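Local coordinates for protein decaprenyl diphosphate synthase (Rhodobacter capsulatus, PDB 3MZV) that probably makes the long all-trans polyprenyl diphosphate used for quinone side chains, by adding isopentenyl diphosphate units to farnesyl diphosphate with magnesium, at residues 55-60 with 181-186; 83-88 with 126-131; 174-179 with 212-217; 187-192 with 204-209. All coordinates share one frame; numbering follows the deposited sequence.

Contact 1 of 4, residues 55-60 with 181-186; sequences RLRPML and AALFSA
Two flat groups meet here, the guanidinium of Arg57 and the ring of Phe184, with planes 73° apart. Phe184 CE1 stands over one guanidinium face, toward its rim, while Arg57 NH2 lies at the ring edge, in the ring plane. The closest pair, Arg57 NE to Phe184 CE1, is 3.6 Å, and the steep tilt of the planes rules out a parallel stack. This is helix packing inside the all-helical isoprenoid synthase fold: helices 56-67 and 169-194 run roughly the same way, their local axes 29° apart and 9.2 Å distant. Arg57 gets there by a chain extended from CG to NE (chi2 164°), which carries NE and CZ out to Phe184 CE1. Leu183 meets the aliphatic part of this chain at about a right angle, its CD2 3.9 Å from Arg57 CD. Beyond the two segments, His86 of helix 74-96 touches both Arg57 and Leu183, and the ring of Phe216 meets that of Phe184. In relatives the GGKRLRP sequence helps bind isopentenyl diphosphate, and Arg57 probably lies near that site here. One helical turn after Leu56, Leu60 CD1 comes obliquely to the ring, 3.7 Å from Phe184 CD2.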
loop_
_atom_site.group_PDB
_atom_site.type_symbol
_atom_site.label_atom_id
_atom_site.label_comp_id
_atom_site.label_asym_id
_atom_site.label_seq_id
_atom_site.Cartn_x
_atom_site.Cartn_y
_atom_site.Cartn_z
ATOM N N ARG B 55 15.371 0.923 14.649
ATOM C CA ARG B 55 14.891 -0.408 14.300
ATOM C C ARG B 55 14.279 -1.130 15.485
ATOM O O ARG B 55 14.484 -2.322 15.626
ATOM C CB ARG B 55 16.021 -1.260 13.726
ATOM C CG ARG B 55 17.044 -0.497 12.881
ATOM C CD ARG B 55 16.877 -0.694 11.406
ATOM N NE ARG B 55 17.507 -1.932 10.960
ATOM C CZ ARG B 55 16.913 -2.894 10.259
ATOM N NH1 ARG B 55 15.634 -2.810 9.876
ATOM N NH2 ARG B 55 17.603 -3.957 9.915
ATOM N N LEU B 56 13.538 -0.416 16.322
ATOM C CA LEU B 56 12.892 -1.024 17.480
ATOM C C LEU B 56 11.901 -2.097 17.029
ATOM O O LEU B 56 11.739 -3.113 17.691
ATOM C CB LEU B 56 12.084 -0.024 18.301
ATOM C CG LEU B 56 12.764 0.887 19.307
ATOM C CD1 LEU B 56 11.725 1.522 20.220
ATOM C CD2 LEU B 56 13.796 0.096 20.110
ATOM N N ARG B 57 11.195 -1.811 15.935
ATOM C CA ARG B 57 10.067 -2.651 15.560
ATOM C C ARG B 57 10.485 -4.068 15.159
ATOM O O ARG B 57 9.954 -4.998 15.727
ATOM C CB ARG B 57 9.177 -1.952 14.533
ATOM C CG ARG B 57 8.547 -0.651 15.074
ATOM C CD ARG B 57 8.024 0.175 13.928
ATOM N NE ARG B 57 7.411 1.446 14.297
ATOM C CZ ARG B 57 8.077 2.574 14.548
ATOM N NH1 ARG B 57 9.391 2.593 14.593
ATOM N NH2 ARG B 57 7.408 3.678 14.831
ATOM N N PRO B 58 11.444 -4.241 14.239
ATOM C CA PRO B 58 11.845 -5.620 14.015
ATOM C C PRO B 58 12.489 -6.279 15.234
ATOM O O PRO B 58 12.323 -7.484 15.421
ATOM C CB PRO B 58 12.844 -5.509 12.865
ATOM C CG PRO B 58 13.314 -4.071 12.911
ATOM C CD PRO B 58 12.083 -3.349 13.259
ATOM N N MET B 59 13.213 -5.501 16.063
ATOM C CA MET B 59 13.774 -6.082 17.287
ATOM C C MET B 59 12.721 -6.640 18.201
ATOM O O MET B 59 12.970 -7.616 18.918
ATOM C CB MET B 59 14.611 -5.075 18.102
ATOM C CG MET B 59 15.782 -4.594 17.392
ATOM S SD MET B 59 17.012 -3.812 18.539
ATOM C CE MET B 59 18.324 -4.186 17.429
ATOM N N LEU B 60 11.580 -5.990 18.231
ATOM C CA LEU B 60 10.499 -6.399 19.116
ATOM C C LEU B 60 10.002 -7.787 18.707
ATOM O O LEU B 60 9.673 -8.609 19.571
ATOM C CB LEU B 60 9.350 -5.394 19.098
ATOM C CG LEU B 60 9.518 -4.139 19.996
ATOM C CD1 LEU B 60 8.261 -3.279 19.938
ATOM C CD2 LEU B 60 9.777 -4.502 21.418
ATOM N N ALA B 181 0.988 2.524 17.728
ATOM C CA ALA B 181 1.020 1.385 18.660
ATOM C C ALA B 181 0.689 0.065 17.980
ATOM O O ALA B 181 1.226 -0.964 18.378
ATOM C CB ALA B 181 0.063 1.585 19.818
ATOM N N ALA B 182 -0.201 0.113 16.984
ATOM C CA ALA B 182 -0.704 -1.095 16.332
ATOM C C ALA B 182 0.413 -1.916 15.741
ATOM O O ALA B 182 0.350 -3.126 15.809
ATOM C CB ALA B 182 -1.750 -0.769 15.275
ATOM N N LEU B 183 1.436 -1.279 15.182
ATOM C CA LEU B 183 2.540 -2.032 14.632
ATOM C C LEU B 183 3.465 -2.578 15.686
ATOM O O LEU B 183 4.044 -3.661 15.499
ATOM C CB LEU B 183 3.305 -1.246 13.565
ATOM C CG LEU B 183 4.322 -1.956 12.667
ATOM C CD1 LEU B 183 3.664 -3.148 11.927
ATOM C CD2 LEU B 183 5.014 -0.938 11.692
ATOM N N PHE B 184 3.653 -1.841 16.786
ATOM C CA PHE B 184 4.455 -2.358 17.918
ATOM C C PHE B 184 3.771 -3.585 18.528
ATOM O O PHE B 184 4.412 -4.582 18.788
ATOM C CB PHE B 184 4.562 -1.330 19.077
ATOM C CG PHE B 184 5.610 -0.300 18.924
ATOM C CD1 PHE B 184 5.631 0.548 17.856
ATOM C CD2 PHE B 184 6.486 -0.054 19.966
ATOM C CE1 PHE B 184 6.582 1.573 17.773
ATOM C CE2 PHE B 184 7.405 0.971 19.889
ATOM C CZ PHE B 184 7.475 1.756 18.773
ATOM N N SER B 185 2.468 -3.500 18.780
ATOM C CA SER B 185 1.726 -4.622 19.330
ATOM C C SER B 185 1.662 -5.838 18.383
ATOM O O SER B 185 1.800 -6.984 18.844
ATOM C CB SER B 185 0.308 -4.245 19.785
ATOM O OG SER B 185 -0.525 -3.680 18.786
ATOM N N ALA B 186 1.439 -5.586 17.102
ATOM C CA ALA B 186 1.520 -6.657 16.081
ATOM C C ALA B 186 2.893 -7.316 16.103
ATOM O O ALA B 186 3.005 -8.570 16.035
ATOM C CB ALA B 186 1.193 -6.095 14.619
#

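Contact 2 of 4, residues 83-88 with 126-131; sequences EFIHTA and ARSFQL
Phe84 and Ser128 both point at the other helix and meet through their CB atoms; the 3.5 Å between Phe84 CB and Ser128 CB is the closest side-chain approach between the two segments, which run nearly antiparallel, with local axes 167° apart and separated by 9.3 Å. The Phe84 ring meets Ser128 obliquely, with Phe84 CD2 3.8 Å from Ser128 CB. Leu131, one turn further on, sends CD2 to the edge of this ring, near its plane, 4.4 Å from Phe84 CE2. On the other flank Ile85 and Phe129 meet obliquely: Ile85 CD1 comes within 4.2 Å of Phe129 CE1. The Phe129 ring also meets Phe129 of the second subunit, which places helix 114-133 at the dimer interface of this family's fold. Gln130 has a role there too: its OE1 accepts from Arg127 NE at 2.9 Å, while NE2 bonds to Glu142 of the second subunit. With chi1 at 83°, Ser128 OG hydrogen-bonds to Phe125 O in its own helix and lies 4.0 Å from Ile85 CG1. That hydroxyl is thus engaged within its helix while its CB packs on Phe84 CB, and the contact across is made essentially of carbon atoms, with no hydrogen bond.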
loop_
_atom_site.group_PDB
_atom_site.type_symbol
_atom_site.label_atom_id
_atom_site.label_comp_id
_atom_site.label_asym_id
_atom_site.label_seq_id
_atom_site.Cartn_x
_atom_site.Cartn_y
_atom_site.Cartn_z
ATOM N N GLU B 83 9.343 -4.433 9.420
ATOM C CA GLU B 83 10.133 -3.327 8.978
ATOM C C GLU B 83 9.722 -2.815 7.608
ATOM O O GLU B 83 9.714 -1.596 7.395
ATOM C CB GLU B 83 11.594 -3.700 8.944
ATOM C CG GLU B 83 12.467 -2.469 8.753
ATOM C CD GLU B 83 12.666 -1.644 9.999
ATOM O OE1 GLU B 83 11.711 -1.410 10.789
ATOM O OE2 GLU B 83 13.824 -1.184 10.180
ATOM N N PHE B 84 9.421 -3.736 6.676
ATOM C CA PHE B 84 8.880 -3.333 5.362
ATOM C C PHE B 84 7.602 -2.494 5.524
ATOM O O PHE B 84 7.425 -1.466 4.855
ATOM C CB PHE B 84 8.583 -4.551 4.483
ATOM C CG PHE B 84 9.790 -5.104 3.739
ATOM C CD1 PHE B 84 10.601 -4.291 2.986
ATOM C CD2 PHE B 84 10.027 -6.466 3.727
ATOM C CE1 PHE B 84 11.665 -4.824 2.248
ATOM C CE2 PHE B 84 11.044 -7.013 2.979
ATOM C CZ PHE B 84 11.882 -6.175 2.243
ATOM N N ILE B 85 6.695 -2.935 6.386
ATOM C CA ILE B 85 5.465 -2.202 6.616
ATOM C C ILE B 85 5.751 -0.806 7.180
ATOM O O ILE B 85 5.188 0.199 6.719
ATOM C CB ILE B 85 4.491 -2.994 7.539
ATOM C CG1 ILE B 85 3.978 -4.246 6.810
ATOM C CG2 ILE B 85 3.334 -2.130 7.956
ATOM C CD1 ILE B 85 3.330 -5.264 7.749
ATOM N N HIS B 86 6.666 -0.728 8.140
ATOM C CA HIS B 86 7.022 0.565 8.714
ATOM C C HIS B 86 7.600 1.443 7.625
ATOM O O HIS B 86 7.221 2.611 7.534
ATOM C CB HIS B 86 7.994 0.386 9.867
ATOM C CG HIS B 86 8.518 1.660 10.433
ATOM N ND1 HIS B 86 7.704 2.601 11.015
ATOM C CD2 HIS B 86 9.785 2.130 10.548
ATOM C CE1 HIS B 86 8.437 3.609 11.446
ATOM N NE2 HIS B 86 9.703 3.350 11.168
ATOM N N THR B 87 8.488 0.894 6.794
ATOM C CA THR B 87 9.146 1.683 5.784
ATOM C C THR B 87 8.144 2.199 4.744
ATOM O O THR B 87 8.188 3.374 4.332
ATOM C CB THR B 87 10.293 0.880 5.099
ATOM O OG1 THR B 87 11.238 0.422 6.084
ATOM C CG2 THR B 87 11.015 1.708 4.088
ATOM N N ALA B 88 7.261 1.315 4.275
ATOM C CA ALA B 88 6.185 1.701 3.356
ATOM C C ALA B 88 5.343 2.792 3.944
ATOM O O ALA B 88 5.003 3.747 3.215
ATOM C CB ALA B 88 5.253 0.428 2.986
ATOM N N ALA B 126 3.736 -5.089 -0.798
ATOM C CA ALA B 126 3.419 -6.326 -1.516
ATOM C C ALA B 126 4.464 -7.429 -1.288
ATOM O O ALA B 126 4.134 -8.570 -0.974
ATOM C CB ALA B 126 3.273 -6.043 -3.022
ATOM N N ARG B 127 5.732 -7.076 -1.455
ATOM C CA ARG B 127 6.801 -8.011 -1.240
ATOM C C ARG B 127 6.801 -8.549 0.193
ATOM O O ARG B 127 7.142 -9.702 0.416
ATOM C CB ARG B 127 8.136 -7.322 -1.545
ATOM C CG ARG B 127 8.313 -7.013 -3.048
ATOM C CD ARG B 127 9.076 -8.017 -3.906
ATOM N NE ARG B 127 8.190 -8.909 -4.613
ATOM C CZ ARG B 127 8.129 -9.181 -5.929
ATOM N NH1 ARG B 127 7.212 -10.043 -6.307
ATOM N NH2 ARG B 127 8.926 -8.674 -6.874
ATOM N N SER B 128 6.433 -7.719 1.136
ATOM C CA SER B 128 6.413 -8.160 2.503
ATOM C C SER B 128 5.336 -9.208 2.734
ATOM O O SER B 128 5.568 -10.154 3.485
ATOM C CB SER B 128 6.302 -6.995 3.469
ATOM O OG SER B 128 4.983 -6.525 3.686
ATOM N N PHE B 129 4.158 -9.039 2.122
ATOM C CA PHE B 129 3.157 -10.090 2.226
ATOM C C PHE B 129 3.515 -11.347 1.461
ATOM O O PHE B 129 3.235 -12.428 1.920
ATOM C CB PHE B 129 1.755 -9.550 1.970
ATOM C CG PHE B 129 1.223 -8.910 3.177
ATOM C CD1 PHE B 129 1.626 -7.643 3.500
ATOM C CD2 PHE B 129 0.440 -9.645 4.098
ATOM C CE1 PHE B 129 1.204 -7.049 4.662
ATOM C CE2 PHE B 129 0.013 -9.054 5.243
ATOM C CZ PHE B 129 0.410 -7.742 5.528
ATOM N N GLN B 130 4.164 -11.211 0.316
ATOM C CA GLN B 130 4.636 -12.353 -0.415
ATOM C C GLN B 130 5.575 -13.157 0.460
ATOM O O GLN B 130 5.428 -14.390 0.571
ATOM C CB GLN B 130 5.327 -11.916 -1.702
ATOM C CG GLN B 130 5.677 -13.042 -2.620
ATOM C CD GLN B 130 6.485 -12.572 -3.808
ATOM O OE1 GLN B 130 7.165 -11.524 -3.753
ATOM N NE2 GLN B 130 6.433 -13.336 -4.879
ATOM N N LEU B 131 6.509 -12.448 1.099
ATOM C CA LEU B 131 7.465 -13.050 2.009
ATOM C C LEU B 131 6.779 -13.826 3.151
ATOM O O LEU B 131 7.183 -14.965 3.443
ATOM C CB LEU B 131 8.350 -11.953 2.578
ATOM C CG LEU B 131 9.365 -12.328 3.669
ATOM C CD1 LEU B 131 10.282 -13.432 3.194
ATOM C CD2 LEU B 131 10.147 -11.129 4.080
#

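Contact 3 of 4, residues 174-179 with 212-217; sequences RVIRGK and LGIAFQ
Ile176 is the tightly packed centre of this contact, wedged between Gln217 and Ile214. Its CG2 lies 3.5 Å from Gln217 CG, and its CD1 reaches Ile214 CG2 at 3.8 Å, the two isoleucines crossing at about a right angle. The CD1 branch gets there because chi1 of 65° places Ile176 CG1 next to both backbone neighbours of CA, leaving CG2 for the glutamine. Polar ends make up the partly exposed margin. Arg177 is bent at chi3 (-102°); Ile214 CD1 sits over one face of its guanidinium, 3.5 Å from Arg177 NH1, an apolar cover for a group whose charge is paired with Asp210 in a salt bridge. At the other margin Lys179 crosses Gln217 at about a right angle, Lys179 NZ 3.7 Å from Gln217 CD, and hydrogen-bonds to Gln158. No hydrogen bond joins the two segments. The local axes cross steeply, 113° apart and 9.2 Å at closest approach, and helix 169-194 has a wider pi-type turn at 177-179. Here the two helices of a hairpin, nearly antiparallel at 187-192 and 204-209, diverge within the all-helical isoprenoid synthase fold; helix 199-224 carries Asp221 in a DDLLD sequence matching the second aspartate-rich motif, which in relatives binds magnesium.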
loop_
_atom_site.group_PDB
_atom_site.type_symbol
_atom_site.label_atom_id
_atom_site.label_comp_id
_atom_site.label_asym_id
_atom_site.label_seq_id
_atom_site.Cartn_x
_atom_site.Cartn_y
_atom_site.Cartn_z
ATOM N N ARG B 174 -6.874 6.881 20.118
ATOM C CA ARG B 174 -7.209 6.082 18.944
ATOM C C ARG B 174 -6.266 6.373 17.780
ATOM O O ARG B 174 -5.840 5.454 17.089
ATOM C CB ARG B 174 -8.662 6.356 18.577
ATOM C CG ARG B 174 -9.296 5.450 17.531
ATOM C CD ARG B 174 -10.767 5.149 17.955
ATOM N NE ARG B 174 -11.393 6.247 18.716
ATOM C CZ ARG B 174 -12.396 6.109 19.597
ATOM N NH1 ARG B 174 -12.888 7.185 20.220
ATOM N NH2 ARG B 174 -12.925 4.917 19.862
ATOM N N VAL B 175 -5.921 7.640 17.568
ATOM C CA VAL B 175 -5.023 8.017 16.501
ATOM C C VAL B 175 -3.657 7.434 16.759
ATOM O O VAL B 175 -3.032 6.863 15.856
ATOM C CB VAL B 175 -4.873 9.543 16.364
ATOM C CG1 VAL B 175 -3.608 9.902 15.581
ATOM C CG2 VAL B 175 -6.170 10.165 15.769
ATOM N N ILE B 176 -3.143 7.583 17.978
ATOM C CA ILE B 176 -1.794 7.139 18.185
ATOM C C ILE B 176 -1.734 5.599 18.217
ATOM O O ILE B 176 -0.729 5.050 17.809
ATOM C CB ILE B 176 -1.101 7.806 19.410
ATOM C CG1 ILE B 176 -1.769 7.421 20.726
ATOM C CG2 ILE B 176 -1.094 9.334 19.196
ATOM C CD1 ILE B 176 -1.027 8.044 22.014
ATOM N N ARG B 177 -2.788 4.952 18.716
ATOM C CA ARG B 177 -2.889 3.482 18.778
ATOM C C ARG B 177 -2.902 2.916 17.360
ATOM O O ARG B 177 -2.228 1.931 17.066
ATOM C CB ARG B 177 -4.131 3.041 19.588
ATOM C CG ARG B 177 -4.302 1.532 19.802
ATOM C CD ARG B 177 -5.211 1.299 20.998
ATOM N NE ARG B 177 -4.576 0.925 22.253
ATOM C CZ ARG B 177 -5.097 1.173 23.462
ATOM N NH1 ARG B 177 -4.482 0.762 24.566
ATOM N NH2 ARG B 177 -6.230 1.862 23.588
ATOM N N GLY B 178 -3.625 3.563 16.454
ATOM C CA GLY B 178 -3.648 3.136 15.060
ATOM C C GLY B 178 -2.351 3.410 14.318
ATOM O O GLY B 178 -1.756 2.503 13.735
ATOM N N LYS B 179 -1.916 4.658 14.357
ATOM C CA LYS B 179 -0.755 5.147 13.616
ATOM C C LYS B 179 0.588 4.577 14.077
ATOM O O LYS B 179 1.562 4.557 13.323
ATOM C CB LYS B 179 -0.683 6.654 13.834
ATOM C CG LYS B 179 0.096 7.418 12.847
ATOM C CD LYS B 179 0.826 8.651 13.414
ATOM C CE LYS B 179 0.222 9.330 14.624
ATOM N NZ LYS B 179 1.045 10.538 14.994
ATOM N N LEU B 212 3.961 0.179 25.031
ATOM C CA LEU B 212 5.224 0.791 24.669
ATOM C C LEU B 212 5.040 1.728 23.488
ATOM O O LEU B 212 5.711 2.766 23.419
ATOM C CB LEU B 212 6.294 -0.274 24.355
ATOM C CG LEU B 212 7.767 0.092 24.169
ATOM C CD1 LEU B 212 8.412 0.355 25.488
ATOM C CD2 LEU B 212 8.451 -1.087 23.423
ATOM N N GLY B 213 4.246 1.313 22.501
ATOM C CA GLY B 213 4.048 2.123 21.295
ATOM C C GLY B 213 3.288 3.411 21.604
ATOM O O GLY B 213 3.650 4.483 21.115
ATOM N N ILE B 214 2.259 3.290 22.453
ATOM C CA ILE B 214 1.568 4.445 22.975
ATOM C C ILE B 214 2.557 5.399 23.682
ATOM O O ILE B 214 2.621 6.559 23.305
ATOM C CB ILE B 214 0.432 4.075 23.883
ATOM C CG1 ILE B 214 -0.686 3.455 23.090
ATOM C CG2 ILE B 214 -0.102 5.378 24.626
ATOM C CD1 ILE B 214 -1.662 2.689 23.920
ATOM N N ALA B 215 3.369 4.897 24.604
ATOM C CA ALA B 215 4.392 5.703 25.264
ATOM C C ALA B 215 5.296 6.350 24.276
ATOM O O ALA B 215 5.632 7.512 24.392
ATOM C CB ALA B 215 5.236 4.852 26.293
ATOM N N PHE B 216 5.678 5.594 23.255
ATOM C CA PHE B 216 6.646 6.072 22.304
ATOM C C PHE B 216 6.127 7.318 21.559
ATOM O O PHE B 216 6.822 8.304 21.414
ATOM C CB PHE B 216 6.880 4.906 21.324
ATOM C CG PHE B 216 7.911 5.155 20.305
ATOM C CD1 PHE B 216 9.225 4.801 20.546
ATOM C CD2 PHE B 216 7.547 5.641 19.044
ATOM C CE1 PHE B 216 10.198 4.972 19.547
ATOM C CE2 PHE B 216 8.518 5.827 18.039
ATOM C CZ PHE B 216 9.829 5.483 18.283
ATOM N N GLN B 217 4.885 7.272 21.123
ATOM C CA GLN B 217 4.277 8.391 20.419
ATOM C C GLN B 217 4.032 9.583 21.362
ATOM O O GLN B 217 4.249 10.705 20.973
ATOM C CB GLN B 217 2.974 8.029 19.782
ATOM C CG GLN B 217 2.405 9.154 18.951
ATOM C CD GLN B 217 3.299 9.529 17.807
ATOM O OE1 GLN B 217 3.723 10.688 17.651
ATOM N NE2 GLN B 217 3.634 8.538 17.019
#

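Contact 4 of 4, residues 187-192 with 204-209; sequences ATEVGG and ALFDYG
Thr188 chi1 (52°) sets OG1 between the backbone N and the carbonyl carbon, from where it reaches across to Leu205 O at 2.7 Å. The hydroxyl comes from above the carbonyl plane, 62° out of it, while Gly209 N approaches the same oxygen from the opposite face. Leu205 O is thus gripped by two donors, one from each helix. Thr188 OG1 is also hydrogen-bonded with Ser185 O of its own helix. Glu189 and Phe206 each hold CG anti to the backbone N and point the same way, side by side; Glu189 OE1 ends 3.6 Å from Phe206 CD2, meeting the ring obliquely. These segments come from consecutive helices, 169-194 and 199-224, which form an antiparallel helical hairpin of the isoprenoid synthase fold, with local axes 161° apart and only 7.6 Å distant. Glu189 CA and Phe206 CA come within 4.8 Å. Glycine contributes to the close spacing: Gly192 bears no side chain where Leu205 CD1 presses in, 3.6 Å from Gly192 CA, and Gly209 CA lies 3.8 Å from Thr188 OG1. The methyl CG2 of Thr188 meets the edge of the Tyr208 ring, near its plane, 4.3 Å from Tyr208 CD2, and the Tyr208 hydroxyl hydrogen-bonds to Leu321 O.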
loop_
_atom_site.group_PDB
_atom_site.type_symbol
_atom_site.label_atom_id
_atom_site.label_comp_id
_atom_site.label_asym_id
_atom_site.label_seq_id
_atom_site.Cartn_x
_atom_site.Cartn_y
_atom_site.Cartn_z
ATOM N N ALA B 187 3.952 -6.507 16.159
ATOM C CA ALA B 187 5.328 -7.010 16.123
ATOM C C ALA B 187 5.594 -8.015 17.235
ATOM O O ALA B 187 6.165 -9.086 16.976
ATOM C CB ALA B 187 6.395 -5.864 16.175
ATOM N N THR B 188 5.204 -7.673 18.466
ATOM C CA THR B 188 5.472 -8.526 19.590
ATOM C C THR B 188 4.545 -9.729 19.563
ATOM O O THR B 188 5.008 -10.840 19.776
ATOM C CB THR B 188 5.334 -7.772 20.949
ATOM O OG1 THR B 188 4.081 -7.109 21.004
ATOM C CG2 THR B 188 6.446 -6.751 21.069
ATOM N N GLU B 189 3.276 -9.497 19.280
ATOM C CA GLU B 189 2.286 -10.557 19.220
ATOM C C GLU B 189 2.689 -11.677 18.233
ATOM O O GLU B 189 2.571 -12.841 18.549
ATOM C CB GLU B 189 0.954 -9.983 18.772
ATOM C CG GLU B 189 -0.223 -10.970 18.797
ATOM C CD GLU B 189 -1.599 -10.390 18.413
ATOM O OE1 GLU B 189 -1.691 -9.454 17.609
ATOM O OE2 GLU B 189 -2.613 -10.903 18.948
ATOM N N VAL B 190 3.141 -11.308 17.037
ATOM C CA VAL B 190 3.460 -12.312 16.009
ATOM C C VAL B 190 4.689 -13.083 16.395
ATOM O O VAL B 190 4.818 -14.234 16.033
ATOM C CB VAL B 190 3.580 -11.767 14.588
ATOM C CG1 VAL B 190 2.250 -11.198 14.167
ATOM C CG2 VAL B 190 4.721 -10.791 14.446
ATOM N N GLY B 191 5.599 -12.469 17.150
ATOM C CA GLY B 191 6.755 -13.198 17.652
ATOM C C GLY B 191 6.343 -14.277 18.669
ATOM O O GLY B 191 6.891 -15.382 18.688
ATOM N N GLY B 192 5.444 -13.931 19.585
ATOM C CA GLY B 192 4.871 -14.928 20.467
ATOM C C GLY B 192 4.155 -16.057 19.717
ATOM O O GLY B 192 4.259 -17.236 20.075
ATOM N N ALA B 204 0.007 -11.041 26.605
ATOM C CA ALA B 204 0.868 -10.174 27.393
ATOM C C ALA B 204 1.843 -9.463 26.462
ATOM O O ALA B 204 2.120 -8.292 26.642
ATOM C CB ALA B 204 1.638 -10.942 28.453
ATOM N N LEU B 205 2.337 -10.170 25.455
ATOM C CA LEU B 205 3.281 -9.533 24.534
ATOM C C LEU B 205 2.560 -8.450 23.748
ATOM O O LEU B 205 3.128 -7.367 23.500
ATOM C CB LEU B 205 3.902 -10.539 23.572
ATOM C CG LEU B 205 4.950 -11.458 24.159
ATOM C CD1 LEU B 205 5.124 -12.737 23.256
ATOM C CD2 LEU B 205 6.257 -10.724 24.390
ATOM N N PHE B 206 1.337 -8.748 23.333
ATOM C CA PHE B 206 0.527 -7.739 22.651
ATOM C C PHE B 206 0.405 -6.474 23.530
ATOM O O PHE B 206 0.617 -5.370 23.039
ATOM C CB PHE B 206 -0.882 -8.286 22.289
ATOM C CG PHE B 206 -1.799 -7.255 21.667
ATOM C CD1 PHE B 206 -2.603 -6.438 22.466
ATOM C CD2 PHE B 206 -1.866 -7.106 20.279
ATOM C CE1 PHE B 206 -3.451 -5.469 21.912
ATOM C CE2 PHE B 206 -2.740 -6.155 19.689
ATOM C CZ PHE B 206 -3.525 -5.330 20.495
ATOM N N ASP B 207 0.068 -6.670 24.812
ATOM C CA ASP B 207 -0.226 -5.581 25.731
ATOM C C ASP B 207 1.054 -4.795 25.971
ATOM O O ASP B 207 1.003 -3.557 25.993
ATOM C CB ASP B 207 -0.778 -6.093 27.082
ATOM C CG ASP B 207 -2.173 -6.696 26.989
ATOM O OD1 ASP B 207 -2.886 -6.546 25.986
ATOM O OD2 ASP B 207 -2.557 -7.361 27.957
ATOM N N TYR B 208 2.185 -5.500 26.089
ATOM C CA TYR B 208 3.500 -4.852 26.180
ATOM C C TYR B 208 3.754 -3.942 25.008
ATOM O O TYR B 208 4.097 -2.769 25.176
ATOM C CB TYR B 208 4.652 -5.846 26.331
ATOM C CG TYR B 208 6.020 -5.202 26.237
ATOM C CD1 TYR B 208 6.583 -4.521 27.332
ATOM C CD2 TYR B 208 6.735 -5.216 25.049
ATOM C CE1 TYR B 208 7.862 -3.907 27.252
ATOM C CE2 TYR B 208 7.999 -4.604 24.954
ATOM C CZ TYR B 208 8.551 -3.962 26.038
ATOM O OH TYR B 208 9.781 -3.386 25.882
ATOM N N GLY B 209 3.578 -4.474 23.804
ATOM C CA GLY B 209 3.854 -3.715 22.638
ATOM C C GLY B 209 2.924 -2.531 22.471
ATOM O O GLY B 209 3.367 -1.460 22.107
#

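How the contacts relate
Helix 169-194 ties three of the four contacts together: contact 3 lies on its early part, contact 1 in the middle and contact 4 toward its end. Contacts 3 and 4 also share helix 199-224, and contact 4 is nested in the loop closed by contact 3, so the two hold the hairpin at two levels, about 14 Å between centres. Contact 1 lies about 8 Å from contact 4 and 11 Å from contact 3 (centres), reaching back to helix 56-67. Contact 2, nested inside the loop closed by contact 1 and about 13 Å from it, joins helix 74-96 to helix 114-133 and touches the second subunit, linking the helical core to the dimer interface.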